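Local atomic coordinates of putative MCP-type signal transduction protein (Campylobacter jejuni subsp. jejuni serotype O:2, PDB entry 4WY9), a protein that probably acts as a chemotaxis receptor of the methyl-accepting type, its periplasmic tandem-PAS sensing domain being thought to recognise ligands indirectly. Residues M34-K39 with N167-P171; L45-R50 with P171-N177. One frame throughout, in Å; residues are numbered along the deposited sequence. Where two conformers were deposited one is given.

How the interactions relate
Following the chain from its N terminus, helix 8-51 first supplies M34-K39 and, about three turns further on (start to start), L45-R50. The chain then runs through more than a hundred residues of helices and strands before strand 163-173 comes back along the helix in roughly the same direction. N167-P171 closes interaction 1 and P171-N177 closes interaction 2, so the two closures cross rather than nest, and they share P171. Their centres lie 16 Å apart. Together they fix one strand of the first PDC sensor domain, and the turn that ends it, along the C-terminal part of the long helix: interaction 1 as a buried stretch, interaction 2 as a partly solvent-exposed, water-bridged end.

Interaction 1. Residues M34-K39 with N167-P171; sequences MIALNK and NVAIP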
loop_
_atom_site.group_PDB
_atom_site.type_symbol
_atom_site.label_atom_id
_atom_site.label_comp_id
_atom_site.label_asym_id
_atom_site.label_seq_id
_atom_site.Cartn_x
_atom_site.Cartn_y
_atom_site.Cartn_z
ATOM N N MET A 34 -5.672 -0.850 -8.090
ATOM C CA MET A 34 -5.989 -1.818 -7.044
ATOM C C MET A 34 -7.303 -1.514 -6.403
ATOM O O MET A 34 -8.142 -2.416 -6.215
ATOM C CB MET A 34 -4.918 -1.804 -5.990
ATOM C CG MET A 34 -3.618 -2.330 -6.439
ATOM S SD MET A 34 -2.441 -2.267 -5.098
ATOM C CE MET A 34 -3.309 -3.238 -3.874
ATOM N N ILE A 35 -7.531 -0.249 -6.082
ATOM C CA ILE A 35 -8.750 0.160 -5.407
ATOM C C ILE A 35 -9.981 -0.078 -6.278
ATOM O O ILE A 35 -11.031 -0.517 -5.786
ATOM C CB ILE A 35 -8.650 1.627 -4.973
ATOM C CG1 ILE A 35 -7.639 1.741 -3.838
ATOM C CG2 ILE A 35 -9.972 2.171 -4.543
ATOM C CD1 ILE A 35 -7.125 3.112 -3.606
ATOM N N ALA A 36 -9.873 0.183 -7.577
ATOM C CA ALA A 36 -11.001 -0.059 -8.461
ATOM C C ALA A 36 -11.376 -1.545 -8.477
ATOM O O ALA A 36 -12.559 -1.901 -8.513
ATOM C CB ALA A 36 -10.713 0.450 -9.848
ATOM N N LEU A 37 -10.372 -2.421 -8.461
ATOM C CA LEU A 37 -10.667 -3.850 -8.441
ATOM C C LEU A 37 -11.331 -4.208 -7.104
ATOM O O LEU A 37 -12.273 -4.980 -7.041
ATOM C CB LEU A 37 -9.424 -4.695 -8.691
ATOM C CG LEU A 37 -8.797 -4.633 -10.067
ATOM C CD1 LEU A 37 -7.702 -5.669 -10.149
ATOM C CD2 LEU A 37 -9.834 -4.872 -11.123
ATOM N N ASN A 38 -10.787 -3.696 -6.000
ATOM C CA ASN A 38 -11.339 -4.036 -4.691
ATOM C C ASN A 38 -12.773 -3.595 -4.609
ATOM O O ASN A 38 -13.613 -4.286 -4.033
ATOM C CB ASN A 38 -10.503 -3.378 -3.607
ATOM C CG ASN A 38 -10.512 -4.082 -2.280
ATOM O OD1 ASN A 38 -11.103 -5.086 -2.086
ATOM N ND2 ASN A 38 -9.847 -3.466 -1.363
ATOM N N LYS A 39 -13.072 -2.401 -5.114
ATOM C CA LYS A 39 -14.446 -1.889 -5.102
ATOM C C LYS A 39 -15.368 -2.760 -5.924
ATOM O O LYS A 39 -16.513 -2.998 -5.548
ATOM C CB LYS A 39 -14.518 -0.441 -5.619
ATOM C CG LYS A 39 -14.064 0.604 -4.628
ATOM C CD LYS A 39 -14.139 1.993 -5.269
ATOM C CE LYS A 39 -13.985 3.063 -4.239
ATOM N NZ LYS A 39 -15.156 3.177 -3.296
ATOM N N ASN A 167 -1.872 -2.362 2.908
ATOM C CA ASN A 167 -3.123 -3.046 2.703
ATOM C C ASN A 167 -4.246 -2.098 2.353
ATOM O O ASN A 167 -4.316 -0.984 2.862
ATOM C CB ASN A 167 -3.489 -3.862 3.929
ATOM C CG ASN A 167 -2.590 -5.044 4.101
ATOM O OD1 ASN A 167 -2.861 -6.115 3.545
ATOM N ND2 ASN A 167 -1.491 -4.852 4.794
ATOM N N VAL A 168 -5.147 -2.584 1.503
ATOM C CA VAL A 168 -6.305 -1.864 1.030
ATOM C C VAL A 168 -7.480 -2.793 1.262
ATOM O O VAL A 168 -7.391 -3.950 0.852
ATOM C CB VAL A 168 -6.184 -1.498 -0.443
ATOM C CG1 VAL A 168 -7.403 -0.812 -0.949
ATOM C CG2 VAL A 168 -4.926 -0.570 -0.662
ATOM N N ALA A 169 -8.537 -2.331 1.910
ATOM C CA ALA A 169 -9.640 -3.225 2.271
ATOM C C ALA A 169 -10.976 -2.530 2.347
ATOM O O ALA A 169 -11.063 -1.320 2.611
ATOM C CB ALA A 169 -9.324 -3.912 3.607
ATOM N N ILE A 170 -12.036 -3.299 2.104
ATOM C CA ILE A 170 -13.407 -2.793 2.081
ATOM C C ILE A 170 -14.324 -3.794 2.781
ATOM O O ILE A 170 -14.176 -5.013 2.586
ATOM C CB ILE A 170 -13.884 -2.558 0.632
ATOM C CG1 ILE A 170 -12.939 -1.609 -0.106
ATOM C CG2 ILE A 170 -15.299 -2.043 0.564
ATOM C CD1 ILE A 170 -13.297 -1.406 -1.557
ATOM N N PRO A 171 -15.280 -3.316 3.598
ATOM C CA PRO A 171 -16.283 -4.215 4.225
ATOM C C PRO A 171 -17.223 -4.837 3.223
ATOM O O PRO A 171 -17.486 -4.254 2.168
ATOM C CB PRO A 171 -17.055 -3.288 5.152
ATOM C CG PRO A 171 -16.892 -1.932 4.538
ATOM C CD PRO A 171 -15.477 -1.929 4.012
#
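N38 points its amide end at the strand backbone, where ND2 is 3.6 Å from A169 CA and 3.3 Å from V168 O. With CG anti to the backbone N (chi1 -153°), the amide is carried out from the helix to the strand. The I170 side chain runs past it in the opposite direction, N38 ND2 lying 3.8 Å from I170 CG1. The tip of I170 then reaches the helix itself, where CD1 packs 3.7 Å from both K39 N and K39 CG, crossing the K39 chain at about a right angle. One step back along the strand, V168 brings CG1 to 3.9 Å from I35 CG1, these two side chains also crossing at about a right angle, while V168 CG2 is only loosely approached by M34 CE. The axes of these short segments are 8.8 Å apart and inclined by 25°, near enough to parallel to put I35 level with V168 and N38 level with I170. Backbone bonds from V168 to M185 and from I170 to I183 hold the strand beside strand 179-188, whose I183 and M185 also touch N38. A169 points away from helix 8-51 and packs on V133 and I137 of helix 132-140, which places this strand between two helices.

Interaction 2. Residues L45-R50 with P171-N177; sequences LTEMFR and PIFDRKN
T46 meets F173 with every atom of its side chain. CB lies about equally far, 4.1 Å, from F173 N and F173 O, and from there the side chain forks. OG1, placed beside its own backbone N by a chi1 of -75°, accepts a fairly straight hydrogen bond from F173 N (3.1 Å, 161°) and also joins water 1, which donates to P171 O. The methyl CG2 goes the other way, to 3.8 Å from F173 O. That carbonyl oxygen is pressed from a second quarter by F49 CB (3.4 Å) and, though buried here, has no polar partner in the model. I172, described in one of its two deposited conformers, puts CD1 against L45 CB (3.7 Å) and CG2 near F49 CD1 (4.0 Å).

Where the strand gives way to the type I turn D174-N177, R50 of the helix lays its CG 3.6 Å from D174 O, then bends at chi3 so that the edge of its guanidinium meets N177 OD1 and water 3. Its plane lies only 12° from that of the N177 amide, and water 3 links R50 NH1 with D174 O and N177 OD1. R50 NH2 sits above one face of the R175 guanidinium, offset toward its rim, 3.7 Å from R175 NH2; the two like charges would be expected to disfavour this approach. R175 NE gives R50 O a weak, bent hydrogen bond, and water 2 ties R175 N to F49 O. An Asx turn, D174 OD1 accepting from K176 N, braces the hairpin leading to strand 179-188. I172 is backbone-bonded to V180 and G181 of that strand, while F49 continues inward to I62 of helix 59-70 and L83 of strand 78-83. F173 packs edge-to-face with Y143.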
loop_
_atom_site.group_PDB
_atom_site.type_symbol
_atom_site.label_atom_id
_atom_site.label_comp_id
_atom_site.label_asym_id
_atom_site.label_seq_id
_atom_site.Cartn_x
_atom_site.Cartn_y
_atom_site.Cartn_z
ATOM N N LEU A 45 -19.718 -8.947 -3.938
ATOM C CA LEU A 45 -19.910 -9.769 -2.744
ATOM C C LEU A 45 -21.012 -9.229 -1.835
ATOM O O LEU A 45 -21.806 -9.989 -1.327
ATOM C CB LEU A 45 -18.580 -9.898 -1.987
ATOM C CG LEU A 45 -17.512 -10.758 -2.645
ATOM C CD1 LEU A 45 -16.199 -10.719 -1.907
ATOM C CD2 LEU A 45 -18.001 -12.202 -2.820
ATOM N N THR A 46 -21.099 -7.913 -1.666
ATOM C CA THR A 46 -22.181 -7.367 -0.855
ATOM C C THR A 46 -23.533 -7.660 -1.518
ATOM O O THR A 46 -24.500 -7.999 -0.838
ATOM C CB THR A 46 -21.975 -5.895 -0.567
ATOM O OG1 THR A 46 -20.948 -5.790 0.416
ATOM C CG2 THR A 46 -23.228 -5.208 -0.059
ATOM N N GLU A 47 -23.634 -7.551 -2.836
ATOM C CA GLU A 47 -24.881 -7.896 -3.503
ATOM C C GLU A 47 -25.224 -9.360 -3.210
ATOM O O GLU A 47 -26.365 -9.691 -2.930
ATOM C CB GLU A 47 -24.777 -7.652 -4.999
ATOM C CG GLU A 47 -26.047 -7.992 -5.786
ATOM C CD GLU A 47 -27.317 -7.305 -5.238
ATOM O OE1 GLU A 47 -27.263 -6.145 -4.741
ATOM O OE2 GLU A 47 -28.421 -7.945 -5.315
ATOM N N MET A 48 -24.227 -10.245 -3.232
ATOM C CA MET A 48 -24.449 -11.651 -2.918
ATOM C C MET A 48 -24.934 -11.823 -1.493
ATOM O O MET A 48 -25.897 -12.551 -1.231
ATOM C CB MET A 48 -23.191 -12.469 -3.161
ATOM C CG MET A 48 -23.302 -13.901 -2.636
ATOM S SD MET A 48 -21.738 -14.780 -2.717
ATOM C CE MET A 48 -21.642 -15.080 -4.451
ATOM N N PHE A 49 -24.238 -11.222 -0.530
ATOM C CA PHE A 49 -24.544 -11.471 0.881
ATOM C C PHE A 49 -25.823 -10.768 1.293
ATOM O O PHE A 49 -26.472 -11.146 2.266
ATOM C CB PHE A 49 -23.358 -11.082 1.786
ATOM C CG PHE A 49 -22.284 -12.121 1.879
ATOM C CD1 PHE A 49 -21.389 -12.347 0.839
ATOM C CD2 PHE A 49 -22.166 -12.930 3.008
ATOM C CE1 PHE A 49 -20.412 -13.332 0.920
ATOM C CE2 PHE A 49 -21.185 -13.909 3.085
ATOM C CZ PHE A 49 -20.302 -14.098 2.053
ATOM N N ARG A 50 -26.257 -9.769 0.518
ATOM C CA ARG A 50 -27.564 -9.148 0.750
ATOM C C ARG A 50 -28.712 -9.979 0.159
ATOM O O ARG A 50 -29.822 -9.962 0.682
ATOM C CB ARG A 50 -27.615 -7.732 0.169
ATOM C CG ARG A 50 -26.871 -6.686 0.977
ATOM C CD ARG A 50 -26.985 -5.300 0.320
ATOM N NE ARG A 50 -28.344 -4.963 -0.144
ATOM C CZ ARG A 50 -29.302 -4.492 0.639
ATOM N NH1 ARG A 50 -29.040 -4.104 1.868
ATOM N NH2 ARG A 50 -30.558 -4.371 0.164
ATOM N N PRO A 171 -15.280 -3.316 3.598
ATOM C CA PRO A 171 -16.283 -4.215 4.225
ATOM C C PRO A 171 -17.223 -4.837 3.223
ATOM O O PRO A 171 -17.486 -4.254 2.168
ATOM C CB PRO A 171 -17.055 -3.288 5.152
ATOM C CG PRO A 171 -16.892 -1.932 4.538
ATOM C CD PRO A 171 -15.477 -1.929 4.012
ATOM N N ILE A 172 -17.711 -6.023 3.585
ATOM C CA ILE A 172 -18.831 -6.742 2.962
ATOM C C ILE A 172 -20.004 -6.684 3.917
ATOM O O ILE A 172 -19.810 -6.818 5.123
ATOM C CB ILE A 172 -18.444 -8.206 2.642
ATOM C CG1 ILE A 172 -17.154 -8.261 1.819
ATOM C CG2 ILE A 172 -19.587 -8.902 1.910
ATOM C CD1 ILE A 172 -17.243 -7.506 0.519
ATOM N N PHE A 173 -21.216 -6.481 3.383
ATOM C CA PHE A 173 -22.404 -6.396 4.230
ATOM C C PHE A 173 -23.479 -7.408 3.861
ATOM O O PHE A 173 -23.563 -7.822 2.687
ATOM C CB PHE A 173 -23.027 -4.991 4.127
ATOM C CG PHE A 173 -22.109 -3.865 4.545
ATOM C CD1 PHE A 173 -21.287 -3.247 3.614
ATOM C CD2 PHE A 173 -22.097 -3.383 5.831
ATOM C CE1 PHE A 173 -20.454 -2.202 3.981
ATOM C CE2 PHE A 173 -21.245 -2.357 6.207
ATOM C CZ PHE A 173 -20.452 -1.757 5.285
ATOM N N ASP A 174 -24.318 -7.736 4.832
ATOM C CA ASP A 174 -25.504 -8.540 4.559
ATOM C C ASP A 174 -26.762 -7.644 4.514
ATOM O O ASP A 174 -26.667 -6.439 4.576
ATOM C CB ASP A 174 -25.623 -9.654 5.565
ATOM C CG ASP A 174 -25.844 -9.190 7.000
ATOM O OD1 ASP A 174 -26.170 -8.014 7.227
ATOM O OD2 ASP A 174 -25.810 -10.046 7.922
ATOM N N ARG A 175 -27.936 -8.250 4.400
ATOM C CA ARG A 175 -29.190 -7.498 4.241
ATOM C C ARG A 175 -29.603 -6.811 5.550
ATOM O O ARG A 175 -30.431 -5.872 5.554
ATOM C CB ARG A 175 -30.278 -8.408 3.704
ATOM C CG ARG A 175 -31.512 -7.688 3.251
ATOM C CD ARG A 175 -32.431 -8.592 2.430
ATOM N NE ARG A 175 -32.492 -8.130 1.040
ATOM C CZ ARG A 175 -33.250 -7.113 0.632
ATOM N NH1 ARG A 175 -34.007 -6.470 1.516
ATOM N NH2 ARG A 175 -33.280 -6.747 -0.651
ATOM N N LYS A 176 -28.996 -7.197 6.668
ATOM C CA LYS A 176 -29.284 -6.517 7.929
ATOM C C LYS A 176 -28.309 -5.348 8.116
ATOM O O LYS A 176 -28.227 -4.773 9.205
ATOM C CB LYS A 176 -29.199 -7.501 9.099
ATOM C CG LYS A 176 -30.231 -8.644 8.953
ATOM C CD LYS A 176 -30.208 -9.580 10.124
ATOM C CE LYS A 176 -31.360 -9.278 11.054
ATOM N NZ LYS A 176 -32.746 -9.506 10.556
ATOM N N ASN A 177 -27.592 -5.005 7.057
ATOM C CA ASN A 177 -26.695 -3.844 7.044
ATOM C C ASN A 177 -25.550 -4.001 8.002
ATOM O O ASN A 177 -25.013 -3.007 8.493
ATOM C CB ASN A 177 -27.435 -2.536 7.365
ATOM C CG ASN A 177 -28.715 -2.379 6.577
ATOM O OD1 ASN A 177 -28.745 -2.561 5.345
ATOM N ND2 ASN A 177 -29.787 -2.121 7.267
HETATM O O HOH W 1 -19.460 -3.525 0.391
HETATM O O HOH W 2 -28.529 -10.992 4.462
HETATM O O HOH W 3 -26.751 -3.842 3.570
#